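Local structure of prephenate dehydrogenase (Corynebacterium glutamicum ATCC 13032, 3KTD) at residues 11-16 with 32-37; 23-28 with 48-53. The protein probably catalyses the NAD(P)+-dependent oxidation of prephenate, a step of tyrosine biosynthesis. All blocks are in the same frame, centred on the assembly; numbering follows the deposited sequence. Where two conformers were deposited one is given.

Overall arrangement
Both contacts belong to the beginning of the nucleotide-binding domain and involve helix 18-29, as the connection between the strands of contact 1 and as one partner in contact 2. Contact 1 pairs strands 11-14 and 34-37; contact 2 sets one flank of that same helix against the turn that follows helix 41-49. Their centres lie about 8 Å apart. Contact 1 is buried and held by regular backbone hydrogen bonds with apolar side chains on both faces, whereas contact 2 is partly buried and rests on side chains: an aromatic wedge flanked by a salt bridge. They touch directly, since Ile13 packs on Leu24 and Gly36 N probably bonds to Asp53 O, which carries the sheet on to strand 54-55.

Contact 1 (11-16 with 32-37); sequences VCILGL and HSVFGY
The first beta-alpha-beta unit of a Rossmann-type domain brings Val11 beside Val34 and Cys12 beside Phe35, strands 11-14 and 34-37 running parallel in one sheet. Five backbone hydrogen bonds join the two segments. Val11 N donates to Ser33 O, Phe35 N to Val11 O at 3.1 Å, Ile13 N to Phe35 O at 2.9 Å, and Tyr37 N to Ile13 O. The last, Gly15 N to Tyr37 O at 2.9 Å, extends the pairing one residue past the end of strand 11-14.

On one face of the sheet the Phe35 ring folds back over Cys12. Its CG sits between the backbone N and the carbonyl carbon (chi1 66°), which turns the ring toward the neighbouring strand. Cys12 CB lies over the ring face, 4.2 Å from its centroid, a CH-pi contact, while SG makes a sulfur-aromatic contact, oblique to the ring and within 3.7 Å of Phe35 CE2. Arg64 adds a cation-pi contact to the same ring. Further along this face Leu14 CD1 rests loosely on Tyr37 CB, and helix 58-67 packs against Cys12, Leu14 and Tyr37.

The crossover connection, helix 18-29, covers the other face. There Val34 CG2, anti to the backbone N, leans to within 4.0 Å of Ile13 CD1, the two side chains meeting at a slant; Leu24 packs on both. Gly36 pairs with Ile13, and Leu16 lies beside the Gly36 backbone, with CD1 near Gly36 C and CG 3.6 Å from Tyr37 O. Gly15 opens a GxGxxG pattern with Gly17 and Gly20, consistent with the dinucleotide-binding turn between the first strand and helix of such domains.

Contact 2 (23-28 with 48-53); sequences LLRDLH and VDEGFD
Phe52 pushes its ring between Leu24, Arg25 and His28 of helix 18-29 and provides the tightly packed part of this contact. Leu24 CD2 meets the root of the aromatic side chain, 3.9 Å from Phe52 CB. Farther out, Arg25 CG lies 3.6 Å from Phe52 CZ, with NH1 at the ring's edge and the guanidinium plane turned 84° from the ring. His28 receives Phe52 edge-to-face: Phe52 CD1 stands over one face of the imidazole, toward its rim, and the planes meet at 64°. With CG anti to the backbone N (chi1 -172°), the His28 side chain reaches across to this edge. Trp134 also meets the Phe52 ring, nearly perpendicular to it.

The side toward solvent is looser and polar. Exposed Glu50 extends its chain to Arg25, whose NH1 and NH2 grip the carboxylate end-on. Arg25 NH1 bonds to Glu50 OE2 at 3.0 Å, with the oxygen in the guanidinium plane but the nitrogen well above the carboxylate plane. The second bond, from Arg25 NH2 to Glu50 OE1 at 3.2 Å, is more bent. Arg25 NE bonds to Ser137 OG, so all three guanidinium nitrogens have a partner. On the solvent side His28 CE1 comes no nearer to Gly51 O than 4.1 Å.

Gly51, with positive phi, closes helix 41-49 in a Schellman motif, a helix-ending turn that here delivers Phe52 to helix 18-29 and leads into strand 54-55 of the Rossmann-type sheet.

Contact 1 (11-16 with 32-37)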
loop_
_atom_site.group_PDB
_atom_site.type_symbol
_atom_site.label_atom_id
_atom_site.label_comp_id
_atom_site.label_asym_id
_atom_site.label_seq_id
_atom_site.Cartn_x
_atom_site.Cartn_y
_atom_site.Cartn_z
ATOM N N VAL A 11 34.036 10.430 9.222
ATOM C CA VAL A 11 33.292 9.408 8.473
ATOM C C VAL A 11 33.729 9.411 7.010
ATOM O O VAL A 11 33.865 10.473 6.406
ATOM C CB VAL A 11 31.763 9.625 8.566
ATOM C CG1 VAL A 11 31.025 8.641 7.684
ATOM C CG2 VAL A 11 31.288 9.489 9.996
ATOM N N CYS A 12 33.947 8.219 6.456
ATOM C CA CYS A 12 34.365 8.043 5.055
ATOM C C CYS A 12 33.331 7.206 4.271
ATOM O O CYS A 12 33.294 5.978 4.405
ATOM C CB CYS A 12 35.741 7.379 5.011
ATOM S SG CYS A 12 36.394 7.040 3.362
ATOM N N ILE A 13 32.515 7.868 3.445
ATOM C CA ILE A 13 31.408 7.197 2.731
ATOM C C ILE A 13 31.804 6.683 1.340
ATOM O O ILE A 13 32.188 7.464 0.465
ATOM C CB ILE A 13 30.181 8.129 2.580
ATOM C CG1 ILE A 13 29.737 8.674 3.936
ATOM C CG2 ILE A 13 29.026 7.376 1.947
ATOM C CD1 ILE A 13 28.747 9.794 3.858
ATOM N N LEU A 14 31.704 5.372 1.142
ATOM C CA LEU A 14 32.029 4.755 -0.137
ATOM C C LEU A 14 30.722 4.475 -0.879
ATOM O O LEU A 14 29.920 3.620 -0.478
ATOM C CB LEU A 14 32.857 3.490 0.073
ATOM C CG LEU A 14 34.383 3.658 0.200
ATOM C CD1 LEU A 14 34.815 5.000 0.790
ATOM C CD2 LEU A 14 34.976 2.493 1.001
ATOM N N GLY A 15 30.510 5.213 -1.964
ATOM C CA GLY A 15 29.248 5.182 -2.684
ATOM C C GLY A 15 28.435 6.373 -2.216
ATOM O O GLY A 15 28.167 6.511 -1.014
ATOM N N LEU A 16 28.057 7.237 -3.162
ATOM C CA LEU A 16 27.328 8.463 -2.853
ATOM C C LEU A 16 26.034 8.594 -3.639
ATOM O O LEU A 16 25.847 9.552 -4.390
ATOM C CB LEU A 16 28.229 9.685 -3.079
ATOM C CG LEU A 16 29.410 9.754 -2.108
ATOM C CD1 LEU A 16 30.387 10.882 -2.454
ATOM C CD2 LEU A 16 28.890 9.892 -0.683
ATOM N N HIS A 32 29.936 17.696 10.989
ATOM C CA HIS A 32 30.870 16.627 11.361
ATOM C C HIS A 32 31.857 16.370 10.218
ATOM O O HIS A 32 31.493 16.490 9.052
ATOM C CB HIS A 32 30.113 15.324 11.669
ATOM C CG HIS A 32 29.260 15.381 12.901
ATOM N ND1 HIS A 32 27.893 15.548 12.854
ATOM C CD2 HIS A 32 29.579 15.275 14.214
ATOM C CE1 HIS A 32 27.408 15.550 14.082
ATOM N NE2 HIS A 32 28.411 15.384 14.926
ATOM N N SER A 33 33.087 15.993 10.562
ATOM C CA SER A 33 34.123 15.683 9.582
ATOM C C SER A 33 33.706 14.500 8.711
ATOM O O SER A 33 33.480 13.409 9.223
ATOM C CB SER A 33 35.435 15.360 10.306
ATOM O OG SER A 33 36.471 15.085 9.380
ATOM N N VAL A 34 33.618 14.716 7.401
ATOM C CA VAL A 34 33.197 13.663 6.479
ATOM C C VAL A 34 33.713 13.872 5.053
ATOM O O VAL A 34 33.878 15.007 4.588
ATOM C CB VAL A 34 31.653 13.559 6.434
ATOM C CG1 VAL A 34 31.040 14.842 5.882
ATOM C CG2 VAL A 34 31.213 12.363 5.604
ATOM N N PHE A 35 33.965 12.765 4.368
ATOM C CA PHE A 35 34.398 12.784 2.973
ATOM C C PHE A 35 33.986 11.466 2.312
ATOM O O PHE A 35 33.623 10.520 3.001
ATOM C CB PHE A 35 35.915 13.053 2.865
ATOM C CG PHE A 35 36.785 11.965 3.433
ATOM C CD1 PHE A 35 36.885 11.773 4.801
ATOM C CD2 PHE A 35 37.542 11.163 2.598
ATOM C CE1 PHE A 35 37.694 10.768 5.326
ATOM C CE2 PHE A 35 38.359 10.159 3.112
ATOM C CZ PHE A 35 38.431 9.960 4.475
ATOM N N GLY A 36 34.012 11.394 0.987
ATOM C CA GLY A 36 33.542 10.180 0.324
ATOM C C GLY A 36 33.988 9.956 -1.102
ATOM O O GLY A 36 34.685 10.779 -1.694
ATOM N N TYR A 37 33.565 8.819 -1.644
ATOM C CA TYR A 37 33.948 8.387 -2.976
ATOM C C TYR A 37 32.728 8.059 -3.823
ATOM O O TYR A 37 31.807 7.378 -3.366
ATOM C CB TYR A 37 34.883 7.173 -2.864
ATOM C CG TYR A 37 34.908 6.254 -4.066
ATOM C CD1 TYR A 37 35.562 6.616 -5.239
ATOM C CD2 TYR A 37 34.294 5.012 -4.021
ATOM C CE1 TYR A 37 35.591 5.771 -6.343
ATOM C CE2 TYR A 37 34.316 4.163 -5.114
ATOM C CZ TYR A 37 34.964 4.549 -6.277
ATOM O OH TYR A 37 34.975 3.702 -7.369
#

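Contact 2 (23-28 with 48-53)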
loop_
_atom_site.group_PDB
_atom_site.type_symbol
_atom_site.label_atom_id
_atom_site.label_comp_id
_atom_site.label_asym_id
_atom_site.label_seq_id
_atom_site.Cartn_x
_atom_site.Cartn_y
_atom_site.Cartn_z
ATOM N N LEU A 23 23.649 10.865 3.422
ATOM C CA LEU A 23 24.409 10.776 4.654
ATOM C C LEU A 23 25.504 11.842 4.646
ATOM O O LEU A 23 25.693 12.528 5.634
ATOM C CB LEU A 23 25.006 9.375 4.806
ATOM C CG LEU A 23 25.824 9.084 6.063
ATOM C CD1 LEU A 23 24.947 9.086 7.306
ATOM C CD2 LEU A 23 26.543 7.753 5.914
ATOM N N LEU A 24 26.198 11.993 3.523
ATOM C CA LEU A 24 27.259 12.985 3.402
ATOM C C LEU A 24 26.688 14.371 3.634
ATOM O O LEU A 24 27.279 15.184 4.358
ATOM C CB LEU A 24 27.909 12.928 2.016
ATOM C CG LEU A 24 28.985 13.972 1.676
ATOM C CD1 LEU A 24 30.292 13.644 2.334
ATOM C CD2 LEU A 24 29.186 14.072 0.177
ATOM N N ARG A 25 25.535 14.635 3.023
ATOM C CA ARG A 25 24.901 15.946 3.132
ATOM C C ARG A 25 24.469 16.253 4.565
ATOM O O ARG A 25 24.710 17.362 5.054
ATOM C CB ARG A 25 23.689 16.057 2.204
ATOM C CG ARG A 25 23.989 16.172 0.715
ATOM C CD ARG A 25 22.663 16.213 -0.061
ATOM N NE ARG A 25 22.812 16.423 -1.501
ATOM C CZ ARG A 25 23.079 17.592 -2.081
ATOM N NH1 ARG A 25 23.266 18.687 -1.353
ATOM N NH2 ARG A 25 23.183 17.662 -3.404
ATOM N N ASP A 26 23.828 15.284 5.227
ATOM C CA ASP A 26 23.346 15.496 6.597
ATOM C C ASP A 26 24.507 15.644 7.591
ATOM O O ASP A 26 24.427 16.447 8.522
ATOM C CB ASP A 26 22.400 14.368 7.044
ATOM C CG ASP A 26 20.993 14.496 6.460
ATOM O OD1 ASP A 26 20.594 15.619 6.056
ATOM O OD2 ASP A 26 20.269 13.467 6.427
ATOM N N LEU A 27 25.573 14.873 7.391
ATOM C CA LEU A 27 26.746 14.951 8.247
ATOM C C LEU A 27 27.460 16.278 8.068
ATOM O O LEU A 27 28.027 16.815 9.023
ATOM C CB LEU A 27 27.722 13.812 7.956
ATOM C CG LEU A 27 27.343 12.430 8.493
ATOM C CD1 LEU A 27 28.361 11.402 8.055
ATOM C CD2 LEU A 27 27.203 12.433 10.013
ATOM N N HIS A 28 27.433 16.793 6.841
ATOM C CA HIS A 28 28.066 18.069 6.519
ATOM C C HIS A 28 27.257 19.193 7.141
ATOM O O HIS A 28 27.823 20.122 7.716
ATOM C CB HIS A 28 28.154 18.244 5.001
ATOM C CG HIS A 28 28.960 19.427 4.564
ATOM N ND1 HIS A 28 30.339 19.439 4.588
ATOM C CD2 HIS A 28 28.582 20.622 4.052
ATOM C CE1 HIS A 28 30.776 20.596 4.128
ATOM N NE2 HIS A 28 29.729 21.330 3.791
ATOM N N VAL A 48 31.942 18.104 -5.307
ATOM C CA VAL A 48 33.062 18.955 -4.906
ATOM C C VAL A 48 32.744 20.414 -5.210
ATOM O O VAL A 48 33.082 21.310 -4.440
ATOM C CB VAL A 48 34.388 18.586 -5.612
ATOM C CG1 VAL A 48 35.460 19.629 -5.309
ATOM C CG2 VAL A 48 34.850 17.219 -5.182
ATOM N N ASP A 49 32.086 20.642 -6.336
ATOM C CA ASP A 49 31.747 21.993 -6.732
ATOM C C ASP A 49 30.640 22.598 -5.849
ATOM O O ASP A 49 30.570 23.819 -5.697
ATOM C CB ASP A 49 31.392 22.041 -8.229
ATOM C CG ASP A 49 32.634 21.953 -9.140
ATOM O OD1 ASP A 49 33.789 22.113 -8.648
ATOM O OD2 ASP A 49 32.439 21.739 -10.363
ATOM N N GLU A 50 29.803 21.756 -5.249
ATOM C CA GLU A 50 28.742 22.240 -4.355
ATOM C C GLU A 50 29.258 22.491 -2.924
ATOM O O GLU A 50 28.518 23.006 -2.079
ATOM C CB GLU A 50 27.575 21.248 -4.344
ATOM C CG GLU A 50 26.303 21.731 -3.654
ATOM C CD GLU A 50 25.157 20.742 -3.781
ATOM O OE1 GLU A 50 25.313 19.737 -4.505
ATOM O OE2 GLU A 50 24.094 20.967 -3.156
ATOM N N GLY A 51 30.518 22.130 -2.655
ATOM C CA GLY A 51 31.143 22.351 -1.348
ATOM C C GLY A 51 31.589 21.095 -0.615
ATOM O O GLY A 51 32.326 21.184 0.370
ATOM N N PHE A 52 31.161 19.924 -1.089
ATOM C CA PHE A 52 31.482 18.652 -0.427
ATOM C C PHE A 52 32.882 18.129 -0.745
ATOM O O PHE A 52 33.478 18.498 -1.745
ATOM C CB PHE A 52 30.443 17.601 -0.794
ATOM C CG PHE A 52 29.046 18.009 -0.475
ATOM C CD1 PHE A 52 28.600 18.018 0.830
ATOM C CD2 PHE A 52 28.177 18.390 -1.473
ATOM C CE1 PHE A 52 27.308 18.400 1.137
ATOM C CE2 PHE A 52 26.871 18.771 -1.176
ATOM C CZ PHE A 52 26.439 18.774 0.131
ATOM N N ASP A 53 33.397 17.262 0.120
ATOM C CA ASP A 53 34.744 16.691 -0.030
ATOM C C ASP A 53 34.642 15.265 -0.608
ATOM O O ASP A 53 34.528 14.283 0.122
ATOM C CB ASP A 53 35.472 16.721 1.325
ATOM C CG ASP A 53 36.885 16.181 1.245
ATOM O OD1 ASP A 53 37.224 15.615 0.186
ATOM O OD2 ASP A 53 37.650 16.305 2.235
#